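Local coordinates for 3-hydroxyisobutyryl-CoA hydrolase (PDB 4HDT), which probably hydrolyses 3-hydroxy-2-methylpropanoyl-CoA (3-hydroxyisobutyryl-CoA) to free 3-hydroxy-2-methylpropanoate and CoA, as a zinc-binding member of the crotonase-like superfamily, at residues 11-16 with 38-43; 96-101 with 287-292; 180-185 with 222-227. One frame throughout, in Å; residues are numbered along the deposited sequence.

Interaction 1: residues 11-16 with 38-43; sequences VLVNVE and VTTMAE
Val11 overlaps the methyl of Thr40, the two side chains sliding past each other in opposite directions. Its CB lies 4.0 Å from Thr40 CG2, and the CG1 branch of Val11 comes to 4.2 Å from that same CG2. Two residues along the strand, on the same face, Val13 reaches the methyl from another side and more obliquely, with Val13 CG2 4.1 Å from Thr40 CG2. One threonine methyl therefore serves both valines. It can do so because CG2 stands anti to the backbone N of Thr40, which leaves OG1 beside that N (chi1 -67°); there the hydroxyl bonds to the carbonyl of Gly36, one turn back along the helix. The polar branch is thus satisfied within the helix and the apolar branch is given to the strand. The touch itself is purely van der Waals and partly buried. Met37 on the side of Val11, and Arg44 and Trp48 on the side of Val13, extend it along helix 35-49. Strand 11-16 is an edge strand of the mixed sheet, paired antiparallel with 19-24, and the helix against it belongs to the beta-alpha-beta crossover from 19-24 to 56-61, at the N-terminal edge of the crotonase fold.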
ATOM      1  N   VAL A  11      18.252  -6.809   1.377  1.00 14.30           N
ATOM      2  CA  VAL A  11      18.206  -5.638   0.446  1.00 14.23           C
ATOM      3  C   VAL A  11      19.608  -5.523  -0.150  1.00 15.10           C
ATOM      4  O   VAL A  11      20.592  -5.361   0.602  1.00 15.56           O
ATOM      5  CB  VAL A  11      17.870  -4.311   1.137  1.00 13.55           C
ATOM      6  CG1 VAL A  11      17.876  -3.159   0.136  1.00 13.54           C
ATOM      7  CG2 VAL A  11      16.570  -4.389   1.880  1.00 12.90           C
ATOM      8  N   LEU A  12      19.708  -5.591  -1.473  1.00 15.26           N
ATOM      9  CA  LEU A  12      20.969  -5.347  -2.150  1.00 16.27           C
ATOM     10  C   LEU A  12      21.156  -3.844  -2.381  1.00 16.30           C
ATOM     11  O   LEU A  12      20.249  -3.158  -2.844  1.00 15.64           O
ATOM     12  CB  LEU A  12      21.086  -6.142  -3.462  1.00 16.86           C
ATOM     13  CG  LEU A  12      20.881  -7.648  -3.392  1.00 17.57           C
ATOM     14  CD1 LEU A  12      20.625  -8.194  -4.797  1.00 18.01           C
ATOM     15  CD2 LEU A  12      22.112  -8.303  -2.790  1.00 18.19           C
ATOM     16  N   VAL A  13      22.343  -3.350  -2.018  1.00 17.26           N
ATOM     17  CA  VAL A  13      22.645  -1.922  -2.083  1.00 17.87           C
ATOM     18  C   VAL A  13      23.882  -1.659  -2.934  1.00 19.56           C
ATOM     19  O   VAL A  13      24.916  -2.335  -2.778  1.00 19.64           O
ATOM     20  CB  VAL A  13      22.889  -1.338  -0.675  1.00 17.76           C
ATOM     21  CG1 VAL A  13      23.231   0.159  -0.738  1.00 18.16           C
ATOM     22  CG2 VAL A  13      21.725  -1.653   0.256  1.00 17.22           C
ATOM     23  N   ASN A  14      23.787  -0.674  -3.821  1.00 20.78           N
ATOM     24  CA  ASN A  14      24.938  -0.224  -4.576  1.00 23.29           C
ATOM     25  C   ASN A  14      24.675   1.201  -5.042  1.00 23.34           C
ATOM     26  O   ASN A  14      23.567   1.704  -4.935  1.00 22.29           O
ATOM     27  CB  ASN A  14      25.205  -1.135  -5.770  1.00 25.02           C
ATOM     28  CG  ASN A  14      26.611  -0.963  -6.362  1.00 28.40           C
ATOM     29  OD1 ASN A  14      27.530  -0.383  -5.743  1.00 28.65           O
ATOM     30  ND2 ASN A  14      26.794  -1.497  -7.576  1.00 30.63           N
ATOM     31  N   VAL A  15      25.729   1.853  -5.493  1.00 24.50           N
ATOM     32  CA  VAL A  15      25.622   3.127  -6.161  1.00 24.54           C
ATOM     33  C   VAL A  15      26.314   2.978  -7.507  1.00 25.78           C
ATOM     34  O   VAL A  15      27.467   2.502  -7.609  1.00 26.51           O
ATOM     35  CB  VAL A  15      26.218   4.272  -5.334  1.00 24.67           C
ATOM     36  CG1 VAL A  15      25.991   5.607  -6.034  1.00 24.94           C
ATOM     37  CG2 VAL A  15      25.636   4.292  -3.933  1.00 24.52           C
ATOM     38  N   GLU A  16      25.586   3.342  -8.548  1.00 25.53           N
ATOM     39  CA  GLU A  16      26.085   3.259  -9.904  1.00 26.90           C
ATOM     40  C   GLU A  16      25.538   4.404 -10.765  1.00 26.22           C
ATOM     41  O   GLU A  16      24.336   4.697 -10.742  1.00 23.69           O
ATOM     42  CB  GLU A  16      25.698   1.926 -10.495  1.00 29.01           C
ATOM     43  CG  GLU A  16      26.619   1.510 -11.608  1.00 31.87           C
ATOM     44  CD  GLU A  16      26.366   0.102 -12.063  1.00 33.40           C
ATOM     45  OE1 GLU A  16      25.218  -0.208 -12.414  1.00 34.83           O
ATOM     46  OE2 GLU A  16      27.329  -0.684 -12.078  1.00 36.84           O
ATOM     47  N   VAL A  38      13.358  -2.715   6.015  1.00 10.85           N
ATOM     48  CA  VAL A  38      12.918  -1.332   6.301  1.00 10.77           C
ATOM     49  C   VAL A  38      14.053  -0.484   6.877  1.00 11.39           C
ATOM     50  O   VAL A  38      14.318   0.625   6.399  1.00 11.13           O
ATOM     51  CB  VAL A  38      11.660  -1.360   7.207  1.00 10.48           C
ATOM     52  CG1 VAL A  38      11.405  -0.034   7.883  1.00 10.61           C
ATOM     53  CG2 VAL A  38      10.459  -1.837   6.396  1.00 10.14           C
ATOM     54  N   THR A  39      14.779  -0.997   7.880  1.00 12.20           N
ATOM     55  CA  THR A  39      15.842  -0.178   8.466  1.00 13.09           C
ATOM     56  C   THR A  39      17.032   0.047   7.509  1.00 13.19           C
ATOM     57  O   THR A  39      17.626   1.105   7.500  1.00 13.18           O
ATOM     58  CB  THR A  39      16.279  -0.770   9.819  1.00 13.89           C
ATOM     59  OG1 THR A  39      16.660  -2.123   9.635  1.00 15.09           O
ATOM     60  CG2 THR A  39      15.176  -0.733  10.770  1.00 14.04           C
ATOM     61  N   THR A  40      17.361  -0.943   6.675  1.00 13.28           N
ATOM     62  CA  THR A  40      18.375  -0.766   5.648  1.00 13.62           C
ATOM     63  C   THR A  40      17.990   0.366   4.674  1.00 13.19           C
ATOM     64  O   THR A  40      18.790   1.260   4.372  1.00 13.43           O
ATOM     65  CB  THR A  40      18.631  -2.080   4.887  1.00 14.04           C
ATOM     66  OG1 THR A  40      19.231  -3.011   5.801  1.00 14.32           O
ATOM     67  CG2 THR A  40      19.593  -1.863   3.716  1.00 14.40           C
ATOM     68  N   MET A  41      16.763   0.319   4.172  1.00 12.56           N
ATOM     69  CA  MET A  41      16.307   1.351   3.238  1.00 12.53           C
ATOM     70  C   MET A  41      16.405   2.713   3.898  1.00 12.43           C
ATOM     71  O   MET A  41      16.899   3.656   3.302  1.00 12.41           O
ATOM     72  CB  MET A  41      14.878   1.116   2.768  1.00 12.60           C
ATOM     73  CG  MET A  41      14.750  -0.061   1.820  1.00 13.29           C
ATOM     74  SD  MET A  41      13.052  -0.331   1.233  1.00 14.45           S
ATOM     75  CE  MET A  41      12.736   1.158   0.322  1.00 14.68           C
ATOM     76  N   ALA A  42      15.903   2.793   5.116  1.00 12.22           N
ATOM     77  CA  ALA A  42      15.840   4.076   5.818  1.00 12.43           C
ATOM     78  C   ALA A  42      17.237   4.634   6.029  1.00 13.28           C
ATOM     79  O   ALA A  42      17.476   5.854   5.853  1.00 13.10           O
ATOM     80  CB  ALA A  42      15.136   3.933   7.150  1.00 12.43           C
ATOM     81  N   GLU A  43      18.173   3.783   6.453  1.00 14.22           N
ATOM     82  CA  GLU A  43      19.494   4.258   6.736  1.00 15.58           C
ATOM     83  C   GLU A  43      20.199   4.744   5.457  1.00 15.40           C
ATOM     84  O   GLU A  43      20.926   5.735   5.501  1.00 15.91           O
ATOM     85  CB  GLU A  43      20.276   3.155   7.477  1.00 17.00           C
ATOM     86  CG  GLU A  43      21.647   3.559   7.958  1.00 19.34           C
ATOM     87  CD  GLU A  43      22.723   3.502   6.893  1.00 20.83           C
ATOM     88  OE1 GLU A  43      22.643   2.696   5.936  1.00 23.02           O
ATOM     89  OE2 GLU A  43      23.709   4.239   7.051  1.00 24.04           O
TER

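Interaction 2: residues 96-101 with 287-292; sequences RLNAHI and DTLRQE. With ZN (zinc ion), chain B.
OD1 of Asp287, on the helix turn that presents Leu289 to Ala99, is gripped by two nitrogens of Arg290. Arg290 NE lies 3.0 Å from Asp287 OD1 with an N-H...O angle of 154°, and Arg290 NH2 lies 3.1 Å from the same OD1. The guanidinium comes side-on, with the oxygen in its plane. Seen from the carboxylate, NH2 arrives nearly in line with the C-O bond, whereas NE approaches on the anti side, out of the carboxylate plane. This salt bridge stays within one turn of its own helix, and the remaining nitrogen, NH1, makes a weak hydrogen bond to Leu346 O; the touch with the neighbouring helix is apolar. Leu289 CD1 sits 3.7 Å from Ala99 CB and 3.9 Å from Ala99 N, so the methyl rests on the backbone as well as on the small side chain. The other branch lies more loosely near Asn98, whose OD1 is 4.4 Å from Leu289 CD2. Chi1 (-71°) puts CG of Leu289 anti to the carbonyl carbon, and chi2 (161°) then sends CD1 to Ala99 and CD2 toward Asn98. Helix 85-103 of the crotonase core is joined in this way to helix 285-299 of the C-terminal helical part, and Leu346 and Phe348 of the C-terminal tail pack at the same place, on Leu289 and Ala99 respectively. Glu292, a buried carboxylate, bonds to Gly152 N and Thr154 OG1, linking its helix to the start of helix 153-158. Next to Ala99, His100 binds a zinc ion through NE2 at 2.1 Å. The ion lies 3.0 Å from CD2 and 3.1 Å from CE1 of His100, so it meets NE2 almost evenly between the two carbons. Glu49 and Glu351 bind the same zinc, and Tyr104 packs edge-to-face with the imidazole ring.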
ATOM      1  N   ARG A  96       7.732   5.874   9.317  1.00  9.98           N
ATOM      2  CA  ARG A  96       8.727   6.910   9.154  1.00 10.47           C
ATOM      3  C   ARG A  96       9.467   6.846   7.799  1.00  9.97           C
ATOM      4  O   ARG A  96       9.720   7.882   7.164  1.00 10.10           O
ATOM      5  CB  ARG A  96       9.708   6.877  10.347  1.00 11.44           C
ATOM      6  CG  ARG A  96       9.092   7.478  11.622  1.00 12.60           C
ATOM      7  CD  ARG A  96       9.810   7.054  12.921  1.00 13.86           C
ATOM      8  NE  ARG A  96      11.217   7.361  12.916  1.00 14.91           N
ATOM      9  CZ  ARG A  96      11.766   8.499  13.367  1.00 16.27           C
ATOM     10  NH1 ARG A  96      11.003   9.481  13.846  1.00 17.15           N
ATOM     11  NH2 ARG A  96      13.088   8.678  13.325  1.00 17.80           N
ATOM     12  N   LEU A  97       9.774   5.643   7.344  1.00  9.54           N
ATOM     13  CA  LEU A  97      10.363   5.451   6.038  1.00  9.37           C
ATOM     14  C   LEU A  97       9.394   5.904   4.941  1.00  9.02           C
ATOM     15  O   LEU A  97       9.803   6.597   3.997  1.00  9.39           O
ATOM     16  CB  LEU A  97      10.750   3.977   5.824  1.00  9.29           C
ATOM     17  CG  LEU A  97      11.121   3.538   4.378  1.00  9.22           C
ATOM     18  CD1 LEU A  97      12.351   4.261   3.876  1.00  9.69           C
ATOM     19  CD2 LEU A  97      11.308   2.017   4.280  1.00  9.29           C
ATOM     20  N   ASN A  98       8.133   5.487   5.052  1.00  8.68           N
ATOM     21  CA  ASN A  98       7.098   5.900   4.043  1.00  8.26           C
ATOM     22  C   ASN A  98       7.049   7.427   3.899  1.00  8.48           C
ATOM     23  O   ASN A  98       7.063   7.976   2.787  1.00  8.33           O
ATOM     24  CB  ASN A  98       5.690   5.354   4.404  1.00  8.17           C
ATOM     25  CG  ASN A  98       5.620   3.840   4.578  1.00  8.09           C
ATOM     26  OD1 ASN A  98       4.921   3.352   5.496  1.00  8.25           O
ATOM     27  ND2 ASN A  98       6.272   3.090   3.706  1.00  8.06           N
ATOM     28  N   ALA A  99       7.011   8.116   5.030  1.00  8.49           N
ATOM     29  CA  ALA A  99       7.009   9.585   5.065  1.00  8.83           C
ATOM     30  C   ALA A  99       8.255  10.180   4.479  1.00  9.12           C
ATOM     31  O   ALA A  99       8.210  11.159   3.713  1.00  9.21           O
ATOM     32  CB  ALA A  99       6.776  10.064   6.471  1.00  9.13           C
ATOM     33  N   HIS A 100       9.401   9.599   4.814  1.00  9.31           N
ATOM     34  CA  HIS A 100      10.637  10.089   4.241  1.00  9.87           C
ATOM     35  C   HIS A 100      10.733   9.962   2.734  1.00  9.74           C
ATOM     36  O   HIS A 100      11.130  10.883   2.061  1.00 10.27           O
ATOM     37  CB  HIS A 100      11.861   9.453   4.862  1.00 10.25           C
ATOM     38  CG  HIS A 100      13.065  10.342   4.739  1.00 10.95           C
ATOM     39  ND1 HIS A 100      14.348   9.894   4.957  1.00 11.57           N
ATOM     40  CD2 HIS A 100      13.173  11.659   4.429  1.00 11.42           C
ATOM     41  CE1 HIS A 100      15.191  10.903   4.803  1.00 12.15           C
ATOM     42  NE2 HIS A 100      14.498  11.984   4.488  1.00 11.98           N
ATOM     43  N   ILE A 101      10.291   8.853   2.193  1.00  9.56           N
ATOM     44  CA  ILE A 101      10.196   8.713   0.723  1.00  9.35           C
ATOM     45  C   ILE A 101       9.296   9.783   0.151  1.00  9.47           C
ATOM     46  O   ILE A 101       9.635  10.416  -0.866  1.00  9.39           O
ATOM     47  CB  ILE A 101       9.678   7.306   0.341  1.00  8.94           C
ATOM     48  CG1 ILE A 101      10.652   6.204   0.837  1.00  9.08           C
ATOM     49  CG2 ILE A 101       9.492   7.210  -1.171  1.00  8.83           C
ATOM     50  CD1 ILE A 101       9.993   4.821   0.941  1.00  8.76           C
ATOM     51  N   ASP A 287       0.568  13.355   9.244  1.00 14.74           N
ATOM     52  CA  ASP A 287      -0.645  13.292  10.036  1.00 15.39           C
ATOM     53  C   ASP A 287      -1.496  12.077   9.700  1.00 13.97           C
ATOM     54  O   ASP A 287      -2.110  11.456  10.581  1.00 14.15           O
ATOM     55  CB  ASP A 287      -1.470  14.554   9.873  1.00 17.04           C
ATOM     56  CG  ASP A 287      -0.822  15.772  10.495  1.00 18.69           C
ATOM     57  OD1 ASP A 287       0.233  15.645  11.165  1.00 19.70           O
ATOM     58  OD2 ASP A 287      -1.389  16.862  10.235  1.00 21.36           O
ATOM     59  N   THR A 288      -1.517  11.696   8.435  1.00 12.70           N
ATOM     60  CA  THR A 288      -2.257  10.527   8.012  1.00 12.01           C
ATOM     61  C   THR A 288      -1.631   9.258   8.585  1.00 11.38           C
ATOM     62  O   THR A 288      -2.326   8.345   9.080  1.00 10.96           O
ATOM     63  CB  THR A 288      -2.352  10.463   6.474  1.00 11.83           C
ATOM     64  OG1 THR A 288      -2.894  11.694   5.973  1.00 12.61           O
ATOM     65  CG2 THR A 288      -3.235   9.354   6.020  1.00 11.62           C
ATOM     66  N   LEU A 289      -0.320   9.165   8.483  1.00 11.01           N
ATOM     67  CA  LEU A 289       0.390   8.008   9.066  1.00 11.11           C
ATOM     68  C   LEU A 289       0.174   7.936  10.574  1.00 11.98           C
ATOM     69  O   LEU A 289       0.173   6.865  11.135  1.00 11.60           O
ATOM     70  CB  LEU A 289       1.887   8.079   8.749  1.00 10.84           C
ATOM     71  CG  LEU A 289       2.199   7.805   7.264  1.00 10.26           C
ATOM     72  CD1 LEU A 289       3.576   8.316   6.843  1.00 10.16           C
ATOM     73  CD2 LEU A 289       2.088   6.335   6.987  1.00  9.86           C
ATOM     74  N   ARG A 290       0.068   9.080  11.253  1.00 13.17           N
ATOM     75  CA  ARG A 290      -0.195   9.044  12.706  1.00 14.44           C
ATOM     76  C   ARG A 290      -1.530   8.368  13.014  1.00 13.81           C
ATOM     77  O   ARG A 290      -1.639   7.638  13.982  1.00 14.02           O
ATOM     78  CB  ARG A 290      -0.268  10.450  13.305  1.00 16.67           C
ATOM     79  CG  ARG A 290       1.002  11.215  13.339  1.00 19.31           C
ATOM     80  CD  ARG A 290       0.694  12.584  13.984  1.00 21.90           C
ATOM     81  NE  ARG A 290       1.272  13.692  13.233  1.00 24.61           N
ATOM     82  CZ  ARG A 290       2.496  14.162  13.436  1.00 26.23           C
ATOM     83  NH1 ARG A 290       3.308  13.650  14.374  1.00 27.46           N
ATOM     84  NH2 ARG A 290       2.930  15.137  12.670  1.00 28.65           N
ATOM     85  N   GLN A 291      -2.538   8.634  12.185  1.00 13.04           N
ATOM     86  CA  GLN A 291      -3.841   8.017  12.316  1.00 12.87           C
ATOM     87  C   GLN A 291      -3.730   6.532  12.022  1.00 12.01           C
ATOM     88  O   GLN A 291      -4.248   5.689  12.764  1.00 12.02           O
ATOM     89  CB  GLN A 291      -4.844   8.673  11.376  1.00 13.12           C
ATOM     90  CG  GLN A 291      -6.251   8.095  11.397  1.00 13.65           C
ATOM     91  CD  GLN A 291      -7.199   9.026  10.662  1.00 14.19           C
ATOM     92  OE1 GLN A 291      -7.724   9.984  11.256  1.00 15.93           O
ATOM     93  NE2 GLN A 291      -7.369   8.794   9.393  1.00 14.27           N
ATOM     94  N   GLU A 292      -3.048   6.203  10.941  1.00 11.03           N
ATOM     95  CA  GLU A 292      -2.888   4.813  10.568  1.00 10.37           C
ATOM     96  C   GLU A 292      -2.176   4.032  11.677  1.00 10.57           C
ATOM     97  O   GLU A 292      -2.464   2.860  11.932  1.00 10.30           O
ATOM     98  CB  GLU A 292      -2.094   4.690   9.267  1.00  9.95           C
ATOM     99  CG  GLU A 292      -2.858   5.087   7.997  1.00  9.65           C
ATOM    100  CD  GLU A 292      -2.025   5.030   6.725  1.00  9.44           C
ATOM    101  OE1 GLU A 292      -0.877   4.564   6.778  1.00  9.08           O
ATOM    102  OE2 GLU A 292      -2.524   5.462   5.654  1.00  9.17           O
TER
HETATM  103 ZN    ZN B 400      15.041  14.001   4.493  1.00 15.35          ZN

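Interaction 3: residues 180-185 with 222-227; sequences AIVMGF and PLAEQR
A near-extended chi2 (-161°) followed by a bend at chi3 (-64°) carries the sulfur and methyl of Met183, in one of its two modelled conformers, across to Leu223, although the side chain does not leave the backbone pointing straight at it. In that conformer Met183 CE lies 3.6 Å from Leu223 CD2 and Met183 SD 4.0 Å from the same methyl, the two chains crossing at about a right angle; the closeness is less certain for resting on one copy. Beside this pair, Val182 CG1 approaches Ala224 CB at 4.2 Å, branch against methyl, in a more exposed position. Residues 180-185 carry the last turn of the helix that starts at 177 and the turn after it; residues 222-227 begin with a short, weakly bonded helix. The first closes in a Schellman motif: Phe185 N bonds back to Ala180 O at 2.8 Å and Gly184 N to Ile181 O, with Gly184 at positive phi. In the second, the amide of Gln226 folds back on its own turn, NE2 donating to Pro222 O at 3.1 Å. Leu164 of helix 164-171 packs on both Val182 and Met183. The side chains that meet are aliphatic or thioether, so the contact rests on van der Waals packing without a directional bond, probably aided by burial of the Met183 and Leu223 methyls; the polar tie beside it is that of Leu223 N to Asp179 OD1.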
ATOM      1  N   ALA A 180      -3.569   2.095 -11.701  1.00 10.52           N
ATOM      2  CA  ALA A 180      -2.738   2.769 -10.684  1.00 10.04           C
ATOM      3  C   ALA A 180      -2.431   4.202 -11.072  1.00 10.11           C
ATOM      4  O   ALA A 180      -2.426   5.101 -10.197  1.00 10.19           O
ATOM      5  CB  ALA A 180      -1.453   1.982 -10.445  1.00  9.97           C
ATOM      6  N   ILE A 181      -2.164   4.446 -12.346  1.00 10.46           N
ATOM      7  CA  ILE A 181      -1.905   5.819 -12.803  1.00 10.81           C
ATOM      8  C   ILE A 181      -3.189   6.649 -12.648  1.00 11.11           C
ATOM      9  O   ILE A 181      -3.158   7.787 -12.145  1.00 10.71           O
ATOM     10  CB  ILE A 181      -1.369   5.824 -14.238  1.00 11.26           C
ATOM     11  CG1 ILE A 181       0.011   5.126 -14.256  1.00 11.35           C
ATOM     12  CG2 ILE A 181      -1.282   7.242 -14.801  1.00 11.80           C
ATOM     13  CD1 ILE A 181       0.520   4.850 -15.664  1.00 12.02           C
ATOM     14  N   VAL A 182      -4.334   6.095 -13.047  1.00 11.30           N
ATOM     15  CA  VAL A 182      -5.606   6.815 -12.876  1.00 11.71           C
ATOM     16  C   VAL A 182      -5.873   7.164 -11.382  1.00 11.54           C
ATOM     17  O   VAL A 182      -6.342   8.253 -11.062  1.00 11.41           O
ATOM     18  CB  VAL A 182      -6.768   5.971 -13.502  1.00 12.27           C
ATOM     19  CG1 VAL A 182      -8.124   6.379 -12.940  1.00 12.71           C
ATOM     20  CG2 VAL A 182      -6.694   6.048 -15.015  1.00 12.96           C
ATOM     21  N   MET A 183      -5.491   6.251 -10.487  1.00 11.52           N
ATOM     22  CA  MET A 183      -5.798   6.473  -9.081  0.70 11.77           C
ATOM     23  C   MET A 183      -4.761   7.326  -8.355  1.00 11.04           C
ATOM     24  O   MET A 183      -4.979   7.657  -7.203  1.00 10.99           O
ATOM     25  CB  MET A 183      -6.068   5.166  -8.349  0.70 12.81           C
ATOM     26  CG  MET A 183      -7.530   4.703  -8.524  0.70 13.68           C
ATOM     27  SD  MET A 183      -7.953   3.520  -7.224  0.70 16.67           S
ATOM     28  CE  MET A 183      -6.780   2.330  -7.806  0.70 14.81           C
ATOM     29  N   GLY A 184      -3.680   7.714  -9.038  1.00 10.62           N
ATOM     30  CA  GLY A 184      -2.677   8.560  -8.402  1.00 10.07           C
ATOM     31  C   GLY A 184      -1.666   7.798  -7.598  1.00  9.65           C
ATOM     32  O   GLY A 184      -0.948   8.378  -6.796  1.00 10.02           O
ATOM     33  N   PHE A 185      -1.577   6.491  -7.870  1.00  9.04           N
ATOM     34  CA  PHE A 185      -0.577   5.614  -7.188  1.00  8.89           C
ATOM     35  C   PHE A 185       0.721   5.487  -7.991  1.00  8.90           C
ATOM     36  O   PHE A 185       1.729   4.960  -7.513  1.00  8.63           O
ATOM     37  CB  PHE A 185      -1.145   4.205  -6.963  1.00  8.65           C
ATOM     38  CG  PHE A 185      -2.069   4.058  -5.772  1.00  8.74           C
ATOM     39  CD1 PHE A 185      -3.230   4.810  -5.656  1.00  9.08           C
ATOM     40  CD2 PHE A 185      -1.816   3.126  -4.775  1.00  8.79           C
ATOM     41  CE1 PHE A 185      -4.104   4.661  -4.598  1.00  9.17           C
ATOM     42  CE2 PHE A 185      -2.698   2.971  -3.694  1.00  9.04           C
ATOM     43  CZ  PHE A 185      -3.862   3.726  -3.605  1.00  9.25           C
ATOM     44  N   PRO A 222      -9.465  -0.329 -16.884  1.00 18.43           N
ATOM     45  CA  PRO A 222     -10.800  -0.845 -16.601  1.00 18.83           C
ATOM     46  C   PRO A 222     -11.423  -0.209 -15.376  1.00 18.10           C
ATOM     47  O   PRO A 222     -12.625  -0.023 -15.308  1.00 18.73           O
ATOM     48  CB  PRO A 222     -10.557  -2.344 -16.370  1.00 20.09           C
ATOM     49  CG  PRO A 222      -9.184  -2.621 -16.856  1.00 20.47           C
ATOM     50  CD  PRO A 222      -8.422  -1.363 -16.739  1.00 19.38           C
ATOM     51  N   LEU A 223     -10.617   0.178 -14.385  1.00 17.62           N
ATOM     52  CA  LEU A 223     -11.206   0.834 -13.254  1.00 18.05           C
ATOM     53  C   LEU A 223     -11.869   2.162 -13.619  1.00 18.17           C
ATOM     54  O   LEU A 223     -12.958   2.495 -13.125  1.00 19.26           O
ATOM     55  CB  LEU A 223     -10.150   1.031 -12.136  1.00 18.71           C
ATOM     56  CG  LEU A 223     -10.638   0.921 -10.718  1.00 19.73           C
ATOM     57  CD1 LEU A 223     -11.496  -0.300 -10.487  1.00 21.21           C
ATOM     58  CD2 LEU A 223      -9.401   0.842  -9.816  1.00 19.17           C
ATOM     59  N   ALA A 224     -11.210   2.966 -14.453  1.00 17.42           N
ATOM     60  CA  ALA A 224     -11.777   4.213 -14.936  1.00 17.60           C
ATOM     61  C   ALA A 224     -13.123   3.994 -15.628  1.00 18.18           C
ATOM     62  O   ALA A 224     -14.030   4.784 -15.456  1.00 17.79           O
ATOM     63  CB  ALA A 224     -10.823   4.952 -15.860  1.00 18.00           C
ATOM     64  N   GLU A 225     -13.228   2.934 -16.403  1.00 18.35           N
ATOM     65  CA  GLU A 225     -14.509   2.626 -17.049  1.00 20.34           C
ATOM     66  C   GLU A 225     -15.617   2.232 -16.068  1.00 20.28           C
ATOM     67  O   GLU A 225     -16.798   2.317 -16.439  1.00 22.09           O
ATOM     68  CB  GLU A 225     -14.308   1.513 -18.067  1.00 21.58           C
ATOM     69  CG  GLU A 225     -13.380   1.936 -19.191  1.00 23.96           C
ATOM     70  CD  GLU A 225     -13.373   0.964 -20.360  1.00 27.21           C
ATOM     71  OE1 GLU A 225     -14.163  -0.000 -20.344  1.00 30.12           O
ATOM     72  OE2 GLU A 225     -12.572   1.175 -21.303  1.00 28.99           O
ATOM     73  N   GLN A 226     -15.263   1.752 -14.874  1.00 19.23           N
ATOM     74  CA  GLN A 226     -16.245   1.371 -13.846  1.00 19.03           C
ATOM     75  C   GLN A 226     -16.651   2.540 -12.965  1.00 18.07           C
ATOM     76  O   GLN A 226     -17.416   2.336 -12.033  1.00 17.56           O
ATOM     77  CB  GLN A 226     -15.710   0.276 -12.924  1.00 20.02           C
ATOM     78  CG  GLN A 226     -15.122  -0.934 -13.608  1.00 21.85           C
ATOM     79  CD  GLN A 226     -15.902  -1.382 -14.798  1.00 24.56           C
ATOM     80  OE1 GLN A 226     -17.108  -1.664 -14.702  1.00 28.68           O
ATOM     81  NE2 GLN A 226     -15.231  -1.480 -15.949  1.00 26.44           N
ATOM     82  N   ARG A 227     -16.094   3.732 -13.191  1.00 17.37           N
ATOM     83  CA  ARG A 227     -16.324   4.828 -12.242  1.00 17.28           C
ATOM     84  C   ARG A 227     -17.797   5.205 -12.015  1.00 17.38           C
ATOM     85  O   ARG A 227     -18.171   5.643 -10.932  1.00 16.61           O
ATOM     86  CB  ARG A 227     -15.564   6.099 -12.632  1.00 18.09           C
ATOM     87  CG  ARG A 227     -15.650   7.126 -11.500  1.00 19.13           C
ATOM     88  CD  ARG A 227     -14.687   8.239 -11.679  1.00 20.27           C
ATOM     89  NE  ARG A 227     -15.070   9.417 -10.914  1.00 20.09           N
ATOM     90  CZ  ARG A 227     -14.439  10.570 -11.022  1.00 20.57           C
ATOM     91  NH1 ARG A 227     -13.416  10.675 -11.871  1.00 21.50           N
ATOM     92  NH2 ARG A 227     -14.846  11.606 -10.315  1.00 19.68           N
TER

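How the interactions relate
Interactions 1 and 2 are neighbours, with centres about 19 Å apart, and they touch through Leu97: its CD2 lies 4.0 Å from Met41 CB, and its CD1 4.0 Å from Ala42 CA. Helix 35-49 is thus packed between the edge strand and helix 85-103, which in turn meets helix 285-299. A zinc ion bridges helices 35-49 and 85-103, bound by Glu49 at the end of the first and by His100 of the second, with Glu351. Interaction 3 falls within the sequence between the two segments of interaction 2, yet their centres are about 24 Å apart. It lies away from the zinc sites, about 31 Å between centres from interaction 1, on the opposite side of the chain's centre.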